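Local coordinates for protein glycine betaine/carnitine/choline ABC transporter (Staphylococcus aureus subsp. aureus Mu50, PDB 3O66) that probably binds glycine betaine, carnitine, choline or a related quaternary ammonium compound outside the membrane and delivers it to an ABC importer, at residues T73-A78 against A82-P87; K89-T94 against P219-A224. All blocks are in the same frame, centred on the assembly; numbering follows the deposited sequence.

Interaction 1 of 2, residues T73-A78 against A82-P87; sequences TDLTGA and APIKDP
L75 and T76, in the last turn of helix 71-76, meet the extended chain of A82, P83 and I84 as it returns past the helix end, with T76 and A82 closest in backbone at 5.9 Å between CA atoms. G77, whose N still bonds to T73 O, is the first residue to leave helical geometry, and a backbone hydrogen bond between L75 and E81 holds the returning chain to the helix end. The CG of L75 trails away on the side opposite its backbone N (chi1 -176°), which carries CD2 out to that chain. There CD2 lies 3.8 Å from A82 O and 4.2 Å from I84 CG1, so one methyl packs on both a carbonyl and an aliphatic branch. T76 gives its two branches different tasks: OG1 bonds back to G72 O one turn earlier, while CG2 rests against the proline ring, 3.6 Å from P83 N and 3.7 Å from P83 CD. The contact is van der Waals packing at the surface. On the inner side, toward helix 87-102, L75 also touches T94 and I84 reaches A90 and A93; D86 OD2 caps the start of that helix at K89 N.

Interaction 2 of 2, residues K89-T94 against P219-A224; sequences KAMIAT and PYAASA
This is partly buried, largely apolar packing between one side of helix 87-102 and the chain that leads through P219 and A221 into strand 222-227. Two separate touches make it. Near the start of the helical segment, A90 turns its CB to the proline ring, 3.6 Å from P219 CG, so the methyl meets the ring at its outer carbon. One residue on, selenomethionine M91 spans a wider gap: it extends from the backbone N through CB to CG (chi1 -177°), then folds at its CB-CG bond (chi2 56°) and again at the selenium, and its terminal CE reaches both the A221 and the S223 side chain from directions nearly at right angles. CE lies 3.9 Å from A221 CB and 3.4 Å from S223 OG. The serine oxygen is not left to the methyl, since it is hydrogen-bonded to F107 O, next to strand 104-106; F106 of that strand also touches M91, S223 and T94. Within the helix, A90 O accepts from T94 N at 3.0 Å and from T94 OG1 at 2.7 Å, the two donors approaching from opposite faces of the carbonyl plane. That second bond satisfies a buried hydroxyl inside its own helix. S223 bonds through its backbone to R69 of the adjacent strand. The sheet runs 43-48, 12-16, 65-70, 222-227, 104-106 (order 2-1-3-5-4), with the late strand 222-227 inserted antiparallel between 65-70 and 104-106, as in a lobe of the type II periplasmic-binding-protein fold.

Helix 87-102 supplies one side of interaction 2 and is the surface against which the corner of interaction 1 lies; their centres are about 8 Å apart. Interaction 1 is local and mostly at the surface, closing a short turn between consecutive helices; interaction 2 joins parts 125 residues apart and is more deeply set. Both rely on apolar packing and include a proline, yet interaction 1 sets a leucine and a threonine methyl against an extended chain and its P83 ring and I84 side chain, whereas interaction 2 sets an alanine methyl and a long selenomethionine against the chain leading into strand 222-227 and its S223. I84 joins them: its CG2 approaches A90 N at 3.5 Å, and its CD1 meets A93 CB.

Interaction 1 of 2, residues T73-A78 against A82-P87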
loop_
_atom_site.group_PDB
_atom_site.type_symbol
_atom_site.label_atom_id
_atom_site.label_comp_id
_atom_site.label_asym_id
_atom_site.label_seq_id
_atom_site.Cartn_x
_atom_site.Cartn_y
_atom_site.Cartn_z
ATOM N N THR A 73 -7.709 5.703 -0.142
ATOM C CA THR A 73 -7.437 6.772 0.811
ATOM C C THR A 73 -7.690 8.099 0.133
ATOM O O THR A 73 -8.346 8.974 0.701
ATOM C CB THR A 73 -5.999 6.757 1.287
ATOM O OG1 THR A 73 -5.763 5.541 2.009
ATOM C CG2 THR A 73 -5.738 7.982 2.206
ATOM N N ASP A 74 -7.150 8.260 -1.073
ATOM C CA ASP A 74 -7.249 9.561 -1.723
ATOM C C ASP A 74 -8.637 9.883 -2.324
ATOM O O ASP A 74 -9.010 11.056 -2.445
ATOM C CB ASP A 74 -6.113 9.719 -2.718
ATOM C CG ASP A 74 -4.818 10.095 -2.032
ATOM O OD1 ASP A 74 -4.803 11.078 -1.263
ATOM O OD2 ASP A 74 -3.819 9.386 -2.223
ATOM N N LEU A 75 -9.383 8.836 -2.685
ATOM C CA LEU A 75 -10.742 9.000 -3.177
ATOM C C LEU A 75 -11.703 9.563 -2.127
ATOM O O LEU A 75 -12.552 10.395 -2.462
ATOM C CB LEU A 75 -11.307 7.703 -3.768
ATOM C CG LEU A 75 -12.702 7.766 -4.402
ATOM C CD1 LEU A 75 -12.770 8.794 -5.543
ATOM C CD2 LEU A 75 -13.129 6.414 -4.913
ATOM N N THR A 76 -11.605 9.092 -0.884
ATOM C CA THR A 76 -12.471 9.616 0.163
ATOM C C THR A 76 -11.831 10.761 0.964
ATOM O O THR A 76 -12.526 11.510 1.655
ATOM C CB THR A 76 -12.965 8.504 1.118
ATOM O OG1 THR A 76 -11.849 7.958 1.814
ATOM C CG2 THR A 76 -13.701 7.394 0.339
ATOM N N GLY A 77 -10.506 10.869 0.895
ATOM C CA GLY A 77 -9.787 11.919 1.584
ATOM C C GLY A 77 -9.720 13.142 0.688
ATOM O O GLY A 77 -10.661 13.929 0.638
ATOM N N ALA A 78 -8.618 13.283 -0.043
ATOM C CA ALA A 78 -8.380 14.478 -0.842
ATOM C C ALA A 78 -9.536 14.796 -1.807
ATOM O O ALA A 78 -9.956 15.954 -1.920
ATOM C CB ALA A 78 -7.062 14.331 -1.599
ATOM N N ALA A 82 -17.468 9.591 -2.322
ATOM C CA ALA A 82 -17.925 8.359 -1.697
ATOM C C ALA A 82 -16.982 7.196 -2.064
ATOM O O ALA A 82 -16.414 7.181 -3.154
ATOM C CB ALA A 82 -19.359 8.068 -2.139
ATOM N N PRO A 83 -16.791 6.219 -1.145
ATOM C CA PRO A 83 -15.964 5.056 -1.501
ATOM C C PRO A 83 -16.598 4.239 -2.629
ATOM O O PRO A 83 -17.824 4.149 -2.705
ATOM C CB PRO A 83 -15.956 4.219 -0.208
ATOM C CG PRO A 83 -17.086 4.732 0.608
ATOM C CD PRO A 83 -17.239 6.171 0.255
ATOM N N ILE A 84 -15.771 3.665 -3.497
ATOM C CA ILE A 84 -16.247 2.748 -4.546
ATOM C C ILE A 84 -15.638 1.365 -4.262
ATOM O O ILE A 84 -14.434 1.266 -4.077
ATOM C CB ILE A 84 -15.849 3.255 -5.973
ATOM C CG1 ILE A 84 -16.640 4.538 -6.323
ATOM C CG2 ILE A 84 -16.078 2.149 -7.025
ATOM C CD1 ILE A 84 -16.214 5.241 -7.616
ATOM N N LYS A 85 -16.451 0.305 -4.217
ATOM C CA LYS A 85 -15.898 -1.039 -3.912
ATOM C C LYS A 85 -15.183 -1.723 -5.075
ATOM O O LYS A 85 -14.193 -2.416 -4.844
ATOM C CB LYS A 85 -16.957 -2.003 -3.329
ATOM C CG LYS A 85 -17.624 -1.544 -2.013
ATOM C CD LYS A 85 -16.563 -1.255 -0.930
ATOM C CE LYS A 85 -17.171 -1.093 0.461
ATOM N NZ LYS A 85 -17.894 -2.322 0.890
ATOM N N ASP A 86 -15.705 -1.573 -6.301
ATOM C CA ASP A 86 -15.122 -2.230 -7.476
ATOM C C ASP A 86 -13.711 -1.691 -7.766
ATOM O O ASP A 86 -13.531 -0.477 -7.860
ATOM C CB ASP A 86 -16.006 -1.996 -8.717
ATOM C CG ASP A 86 -15.414 -2.624 -9.976
ATOM O OD1 ASP A 86 -15.342 -3.872 -10.033
ATOM O OD2 ASP A 86 -15.019 -1.886 -10.909
ATOM N N PRO A 87 -12.722 -2.582 -7.969
ATOM C CA PRO A 87 -11.353 -2.076 -8.190
ATOM C C PRO A 87 -11.194 -1.139 -9.410
ATOM O O PRO A 87 -10.692 0.004 -9.258
ATOM C CB PRO A 87 -10.524 -3.360 -8.316
ATOM C CG PRO A 87 -11.274 -4.364 -7.488
ATOM C CD PRO A 87 -12.729 -4.038 -7.688
#

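Interaction 2 of 2, residues K89-T94 against P219-A224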
loop_
_atom_site.group_PDB
_atom_site.type_symbol
_atom_site.label_atom_id
_atom_site.label_comp_id
_atom_site.label_asym_id
_atom_site.label_seq_id
_atom_site.Cartn_x
_atom_site.Cartn_y
_atom_site.Cartn_z
ATOM N N LYS A 89 -13.483 0.598 -11.215
ATOM C CA LYS A 89 -14.255 1.858 -11.153
ATOM C C LYS A 89 -13.713 2.809 -10.067
ATOM O O LYS A 89 -13.789 4.031 -10.221
ATOM C CB LYS A 89 -15.735 1.574 -10.914
ATOM C CG LYS A 89 -16.469 0.986 -12.123
ATOM C CD LYS A 89 -17.963 0.889 -11.796
ATOM C CE LYS A 89 -18.570 -0.417 -12.244
ATOM N NZ LYS A 89 -19.534 -0.251 -13.370
ATOM N N ALA A 90 -13.174 2.244 -8.981
ATOM C CA ALA A 90 -12.525 3.058 -7.954
ATOM C C ALA A 90 -11.295 3.748 -8.524
ATOM O O ALA A 90 -11.033 4.915 -8.207
ATOM C CB ALA A 90 -12.119 2.202 -6.717
HETATM N N MSE A 91 -10.521 3.030 -9.334
HETATM C CA MSE A 91 -9.285 3.614 -9.885
HETATM C C MSE A 91 -9.615 4.692 -10.922
HETATM O O MSE A 91 -8.999 5.756 -10.941
HETATM C CB MSE A 91 -8.341 2.555 -10.476
HETATM C CG MSE A 91 -7.009 3.159 -10.999
HETATM SE SE MSE A 91 -6.038 4.183 -9.619
HETATM C CE MSE A 91 -4.871 2.741 -9.089
ATOM N N ILE A 92 -10.582 4.409 -11.785
ATOM C CA ILE A 92 -11.036 5.397 -12.761
ATOM C C ILE A 92 -11.519 6.691 -12.070
ATOM O O ILE A 92 -11.158 7.808 -12.488
ATOM C CB ILE A 92 -12.138 4.814 -13.691
ATOM C CG1 ILE A 92 -11.519 3.789 -14.655
ATOM C CG2 ILE A 92 -12.852 5.949 -14.482
ATOM C CD1 ILE A 92 -12.540 2.856 -15.343
ATOM N N ALA A 93 -12.349 6.549 -11.039
ATOM C CA ALA A 93 -12.835 7.715 -10.279
ATOM C C ALA A 93 -11.668 8.483 -9.652
ATOM O O ALA A 93 -11.672 9.698 -9.636
ATOM C CB ALA A 93 -13.821 7.290 -9.190
ATOM N N THR A 94 -10.678 7.771 -9.123
ATOM C CA THR A 94 -9.500 8.425 -8.544
ATOM C C THR A 94 -8.675 9.197 -9.591
ATOM O O THR A 94 -8.240 10.335 -9.359
ATOM C CB THR A 94 -8.619 7.401 -7.771
ATOM O OG1 THR A 94 -9.450 6.697 -6.848
ATOM C CG2 THR A 94 -7.521 8.119 -6.976
ATOM N N PRO A 219 -10.859 -0.689 -2.356
ATOM C CA PRO A 219 -9.480 -0.887 -2.838
ATOM C C PRO A 219 -8.523 0.149 -2.285
ATOM O O PRO A 219 -8.902 1.306 -2.049
ATOM C CB PRO A 219 -9.574 -0.687 -4.356
ATOM C CG PRO A 219 -11.021 -0.544 -4.668
ATOM C CD PRO A 219 -11.806 -0.340 -3.428
ATOM N N TYR A 220 -7.290 -0.285 -2.092
ATOM C CA TYR A 220 -6.212 0.597 -1.728
ATOM C C TYR A 220 -5.031 0.259 -2.636
ATOM O O TYR A 220 -3.904 -0.020 -2.174
ATOM C CB TYR A 220 -5.863 0.377 -0.247
ATOM C CG TYR A 220 -6.945 0.891 0.673
ATOM C CD1 TYR A 220 -7.956 0.043 1.140
ATOM C CD2 TYR A 220 -6.978 2.226 1.036
ATOM C CE1 TYR A 220 -8.962 0.521 1.999
ATOM C CE2 TYR A 220 -7.971 2.725 1.890
ATOM C CZ TYR A 220 -8.959 1.868 2.359
ATOM O OH TYR A 220 -9.921 2.346 3.187
ATOM N N ALA A 221 -5.301 0.275 -3.936
ATOM C CA ALA A 221 -4.236 0.094 -4.926
ATOM C C ALA A 221 -3.223 1.247 -4.781
ATOM O O ALA A 221 -3.600 2.384 -4.625
ATOM C CB ALA A 221 -4.822 0.068 -6.315
ATOM N N ALA A 222 -1.944 0.912 -4.828
ATOM C CA ALA A 222 -0.851 1.878 -4.647
ATOM C C ALA A 222 -0.315 2.361 -5.991
ATOM O O ALA A 222 -0.067 1.525 -6.904
ATOM C CB ALA A 222 0.287 1.208 -3.858
ATOM N N SER A 223 -0.105 3.684 -6.096
ATOM C CA SER A 223 0.414 4.313 -7.322
ATOM C C SER A 223 1.264 5.504 -6.971
ATOM O O SER A 223 1.123 6.048 -5.872
ATOM C CB SER A 223 -0.724 4.861 -8.190
ATOM O OG SER A 223 -1.671 3.874 -8.577
ATOM N N ALA A 224 2.105 5.927 -7.926
ATOM C CA ALA A 224 2.740 7.232 -7.892
ATOM C C ALA A 224 1.700 8.314 -8.232
ATOM O O ALA A 224 0.745 8.018 -8.914
ATOM C CB ALA A 224 3.830 7.268 -8.931
#